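Long-range contact in sesquisabinene B synthase 2 (Santalum album, PDB 6A2A), which probably cyclises farnesyl diphosphate to the sesquiterpene sesquisabinene B, as a magnesium- or manganese-dependent terpene synthase of the Tpsb subfamily: residues K147-C157 against I179-K190. Sequence-based numbering, arbitrary orientation.
Sequences KDTDGFKNQLC and ILDEARTFATSK
Phe152 and Phe186 interlock at the middle of this contact, between the beta hairpin 147-152 and helix 178-192. CB of Phe152 sits over the face of the Phe186 ring, 3.5 Å from its centroid and only 7° off the normal, which is CH-pi geometry. The two rings are nearly parallel (24°) but slid apart, so their overlap is slight and the methylene does most of the touching. A trans chi1 (173°) swings the Phe186 ring away from its own backbone N and out toward Phe152, while CG of Lys190 lies across its opposite face, offset toward the rim. The Phe152 ring in turn points an edge at the helix, with Ile179 O and Glu182 CB near its plane: CE2 comes 3.5 Å from Ala183 N, CZ packs 3.8 Å from Ala183 CB, and CG of Lys147 covers one face. Ala183 also touches Leu166 of helix 160-170.

Toward solvent this packing gives way to two single polar bonds: Asn154 is exposed, whereas Ile179 and Ala183 are buried. Lys147, kinked beyond CG, brings NZ to the syn side of Glu182 OE1, somewhat out of the carboxylate plane, at 2.9 Å in a salt bridge. At the 3-10 end, NZ of Lys190 donates to a lone pair of Asn154 OD1 at 2.9 Å, in the carbonyl plane. With one charged pair and one lysine-to-amide bond at the margins, apolar packing round the two phenylalanines probably carries most of the attachment.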
loop_
_atom_site.group_PDB
_atom_site.type_symbol
_atom_site.label_atom_id
_atom_site.label_comp_id
_atom_site.label_asym_id
_atom_site.label_seq_id
_atom_site.Cartn_x
_atom_site.Cartn_y
_atom_site.Cartn_z
ATOM N N LYS A 147 54.747 18.891 13.603
ATOM C CA LYS A 147 55.740 17.987 13.141
ATOM C C LYS A 147 57.122 18.596 13.279
ATOM O O LYS A 147 57.258 19.756 13.422
ATOM C CB LYS A 147 55.560 17.623 11.676
ATOM C CG LYS A 147 54.147 17.456 11.186
ATOM C CD LYS A 147 54.015 17.652 9.688
ATOM C CE LYS A 147 54.819 16.637 8.936
ATOM N NZ LYS A 147 55.088 17.033 7.552
ATOM N N ASP A 148 58.099 17.734 13.233
ATOM C CA ASP A 148 59.498 18.073 13.168
ATOM C C ASP A 148 60.063 17.442 11.893
ATOM O O ASP A 148 59.344 16.925 11.079
ATOM C CB ASP A 148 60.262 17.606 14.395
ATOM C CG ASP A 148 60.227 16.127 14.597
ATOM O OD1 ASP A 148 60.393 15.333 13.682
ATOM O OD2 ASP A 148 60.096 15.761 15.745
ATOM N N THR A 149 61.362 17.499 11.723
ATOM C CA THR A 149 61.972 16.959 10.544
ATOM C C THR A 149 61.643 15.504 10.215
ATOM O O THR A 149 61.568 15.151 9.066
ATOM C CB THR A 149 63.480 17.245 10.544
ATOM O OG1 THR A 149 63.669 18.639 10.735
ATOM C CG2 THR A 149 64.085 16.842 9.279
ATOM N N ASP A 150 61.444 14.657 11.206
ATOM C CA ASP A 150 61.085 13.292 10.944
ATOM C C ASP A 150 59.577 12.952 10.879
ATOM O O ASP A 150 59.237 11.837 10.632
ATOM C CB ASP A 150 61.755 12.402 11.956
ATOM C CG ASP A 150 63.247 12.410 11.821
ATOM O OD1 ASP A 150 63.749 12.868 10.798
ATOM O OD2 ASP A 150 63.904 11.930 12.737
ATOM N N GLY A 151 58.712 13.925 11.089
ATOM C CA GLY A 151 57.266 13.682 11.064
ATOM C C GLY A 151 56.587 14.217 12.311
ATOM O O GLY A 151 57.061 15.157 12.962
ATOM N N PHE A 152 55.427 13.652 12.640
ATOM C CA PHE A 152 54.682 14.190 13.739
ATOM C C PHE A 152 55.510 13.945 15.015
ATOM O O PHE A 152 56.211 12.992 15.088
ATOM C CB PHE A 152 53.296 13.534 13.819
ATOM C CG PHE A 152 52.288 14.235 12.956
ATOM C CD1 PHE A 152 51.608 15.340 13.424
ATOM C CD2 PHE A 152 52.080 13.830 11.649
ATOM C CE1 PHE A 152 50.743 16.043 12.615
ATOM C CE2 PHE A 152 51.220 14.545 10.842
ATOM C CZ PHE A 152 50.554 15.628 11.314
ATOM N N LYS A 153 55.397 14.833 15.942
ATOM C CA LYS A 153 56.253 14.805 17.168
ATOM C C LYS A 153 55.768 13.723 18.139
ATOM O O LYS A 153 54.585 13.744 18.531
ATOM C CB LYS A 153 56.173 16.166 17.830
ATOM C CG LYS A 153 56.905 17.268 17.093
ATOM C CD LYS A 153 56.597 18.598 17.712
ATOM C CE LYS A 153 57.324 19.722 17.014
ATOM N NZ LYS A 153 56.876 21.029 17.531
ATOM N N ASN A 154 56.676 12.840 18.509
ATOM C CA ASN A 154 56.331 11.650 19.268
ATOM C C ASN A 154 55.695 12.039 20.608
ATOM O O ASN A 154 54.851 11.300 21.164
ATOM C CB ASN A 154 57.510 10.714 19.478
ATOM C CG ASN A 154 57.046 9.274 19.539
ATOM O OD1 ASN A 154 56.326 8.823 18.648
ATOM N ND2 ASN A 154 57.379 8.574 20.616
ATOM N N GLN A 155 55.985 13.234 21.086
ATOM C CA GLN A 155 55.480 13.641 22.372
ATOM C C GLN A 155 53.970 13.862 22.359
ATOM O O GLN A 155 53.323 13.916 23.437
ATOM C CB GLN A 155 56.163 14.931 22.796
ATOM C CG GLN A 155 56.060 15.214 24.274
ATOM C CD GLN A 155 57.135 16.191 24.687
ATOM O OE1 GLN A 155 57.820 15.992 25.691
ATOM N NE2 GLN A 155 57.311 17.247 23.901
ATOM N N LEU A 156 53.367 14.011 21.172
ATOM C CA LEU A 156 51.959 14.206 21.109
ATOM C C LEU A 156 51.234 12.966 21.644
ATOM O O LEU A 156 50.069 13.049 21.898
ATOM C CB LEU A 156 51.508 14.468 19.667
ATOM C CG LEU A 156 51.978 15.794 19.076
ATOM C CD1 LEU A 156 51.629 15.828 17.585
ATOM C CD2 LEU A 156 51.367 16.999 19.786
ATOM N N CYS A 157 51.893 11.846 21.731
ATOM C CA CYS A 157 51.271 10.632 22.304
ATOM C C CYS A 157 50.906 10.778 23.797
ATOM O O CYS A 157 50.309 9.868 24.386
ATOM C CB CYS A 157 52.174 9.431 22.061
ATOM S SG CYS A 157 53.538 9.282 23.233
ATOM N N ILE A 179 50.098 15.785 4.375
ATOM C CA ILE A 179 50.251 15.958 5.839
ATOM C C ILE A 179 49.062 15.286 6.525
ATOM O O ILE A 179 49.219 14.691 7.598
ATOM C CB ILE A 179 50.403 17.419 6.263
ATOM C CG1 ILE A 179 51.655 18.033 5.636
ATOM C CG2 ILE A 179 50.485 17.515 7.782
ATOM C CD1 ILE A 179 51.634 19.512 5.700
ATOM N N LEU A 180 47.925 15.260 5.829
ATOM C CA LEU A 180 46.769 14.592 6.430
ATOM C C LEU A 180 46.915 13.074 6.336
ATOM O O LEU A 180 46.447 12.386 7.257
ATOM C CB LEU A 180 45.488 15.106 5.796
ATOM C CG LEU A 180 45.378 16.625 5.756
ATOM C CD1 LEU A 180 44.135 17.106 5.054
ATOM C CD2 LEU A 180 45.393 17.160 7.179
ATOM N N ASP A 181 47.554 12.547 5.287
ATOM C CA ASP A 181 47.860 11.128 5.238
ATOM C C ASP A 181 48.839 10.725 6.348
ATOM O O ASP A 181 48.737 9.663 6.954
ATOM C CB ASP A 181 48.560 10.749 3.954
ATOM C CG ASP A 181 47.651 10.887 2.743
ATOM O OD1 ASP A 181 46.527 10.373 2.822
ATOM O OD2 ASP A 181 48.063 11.528 1.740
ATOM N N GLU A 182 49.828 11.591 6.568
ATOM C CA GLU A 182 50.811 11.348 7.647
ATOM C C GLU A 182 50.075 11.374 9.013
ATOM O O GLU A 182 50.422 10.565 9.925
ATOM C CB GLU A 182 51.880 12.441 7.660
ATOM C CG GLU A 182 52.989 12.279 6.622
ATOM C CD GLU A 182 53.779 13.546 6.248
ATOM O OE1 GLU A 182 53.573 14.623 6.858
ATOM O OE2 GLU A 182 54.575 13.464 5.290
ATOM N N ALA A 183 49.160 12.322 9.184
ATOM C CA ALA A 183 48.383 12.483 10.425
ATOM C C ALA A 183 47.580 11.216 10.691
ATOM O O ALA A 183 47.531 10.677 11.810
ATOM C CB ALA A 183 47.471 13.658 10.319
ATOM N N ARG A 184 46.943 10.709 9.644
ATOM C CA ARG A 184 46.176 9.459 9.797
ATOM C C ARG A 184 47.068 8.295 10.223
ATOM O O ARG A 184 46.723 7.555 11.181
ATOM C CB ARG A 184 45.428 9.099 8.505
ATOM C CG ARG A 184 44.697 7.766 8.596
ATOM C CD ARG A 184 44.102 7.268 7.273
ATOM N NE ARG A 184 45.184 6.940 6.358
ATOM C CZ ARG A 184 45.849 5.797 6.364
ATOM N NH1 ARG A 184 45.539 4.847 7.230
ATOM N NH2 ARG A 184 46.831 5.592 5.497
ATOM N N THR A 185 48.208 8.081 9.570
ATOM C CA THR A 185 49.077 6.985 9.871
ATOM C C THR A 185 49.612 7.141 11.315
ATOM O O THR A 185 49.617 6.177 12.052
ATOM C CB THR A 185 50.249 6.909 8.867
ATOM O OG1 THR A 185 49.680 6.669 7.573
ATOM C CG2 THR A 185 51.218 5.786 9.162
ATOM N N PHE A 186 49.977 8.345 11.685
ATOM C CA PHE A 186 50.587 8.597 12.998
ATOM C C PHE A 186 49.525 8.386 14.089
ATOM O O PHE A 186 49.783 7.606 14.989
ATOM C CB PHE A 186 51.131 10.016 13.063
ATOM C CG PHE A 186 51.630 10.428 14.418
ATOM C CD1 PHE A 186 52.879 10.012 14.853
ATOM C CD2 PHE A 186 50.872 11.255 15.206
ATOM C CE1 PHE A 186 53.347 10.422 16.093
ATOM C CE2 PHE A 186 51.354 11.682 16.428
ATOM C CZ PHE A 186 52.591 11.258 16.856
ATOM N N ALA A 187 48.386 9.034 13.945
ATOM C CA ALA A 187 47.306 8.985 14.972
ATOM C C ALA A 187 46.764 7.565 15.110
ATOM O O ALA A 187 46.540 7.097 16.280
ATOM C CB ALA A 187 46.199 9.932 14.676
ATOM N N THR A 188 46.580 6.848 13.984
ATOM C CA THR A 188 46.127 5.463 14.019
ATOM C C THR A 188 47.097 4.612 14.833
ATOM O O THR A 188 46.698 3.815 15.696
ATOM C CB THR A 188 45.916 4.850 12.616
ATOM O OG1 THR A 188 45.014 5.662 11.868
ATOM C CG2 THR A 188 45.355 3.445 12.685
ATOM N N SER A 189 48.389 4.724 14.523
ATOM C CA SER A 189 49.402 3.907 15.148
ATOM C C SER A 189 49.451 4.195 16.652
ATOM O O SER A 189 49.471 3.276 17.478
ATOM C CB SER A 189 50.775 4.147 14.510
ATOM O OG SER A 189 51.763 3.443 15.267
ATOM N N LYS A 190 49.515 5.460 16.991
ATOM C CA LYS A 190 49.594 5.877 18.428
ATOM C C LYS A 190 48.335 5.459 19.181
ATOM O O LYS A 190 48.437 4.935 20.331
ATOM C CB LYS A 190 49.767 7.389 18.576
ATOM C CG LYS A 190 51.108 7.935 18.128
ATOM C CD LYS A 190 52.241 7.035 18.488
ATOM C CE LYS A 190 53.598 7.577 18.152
ATOM N NZ LYS A 190 54.630 6.538 18.393
#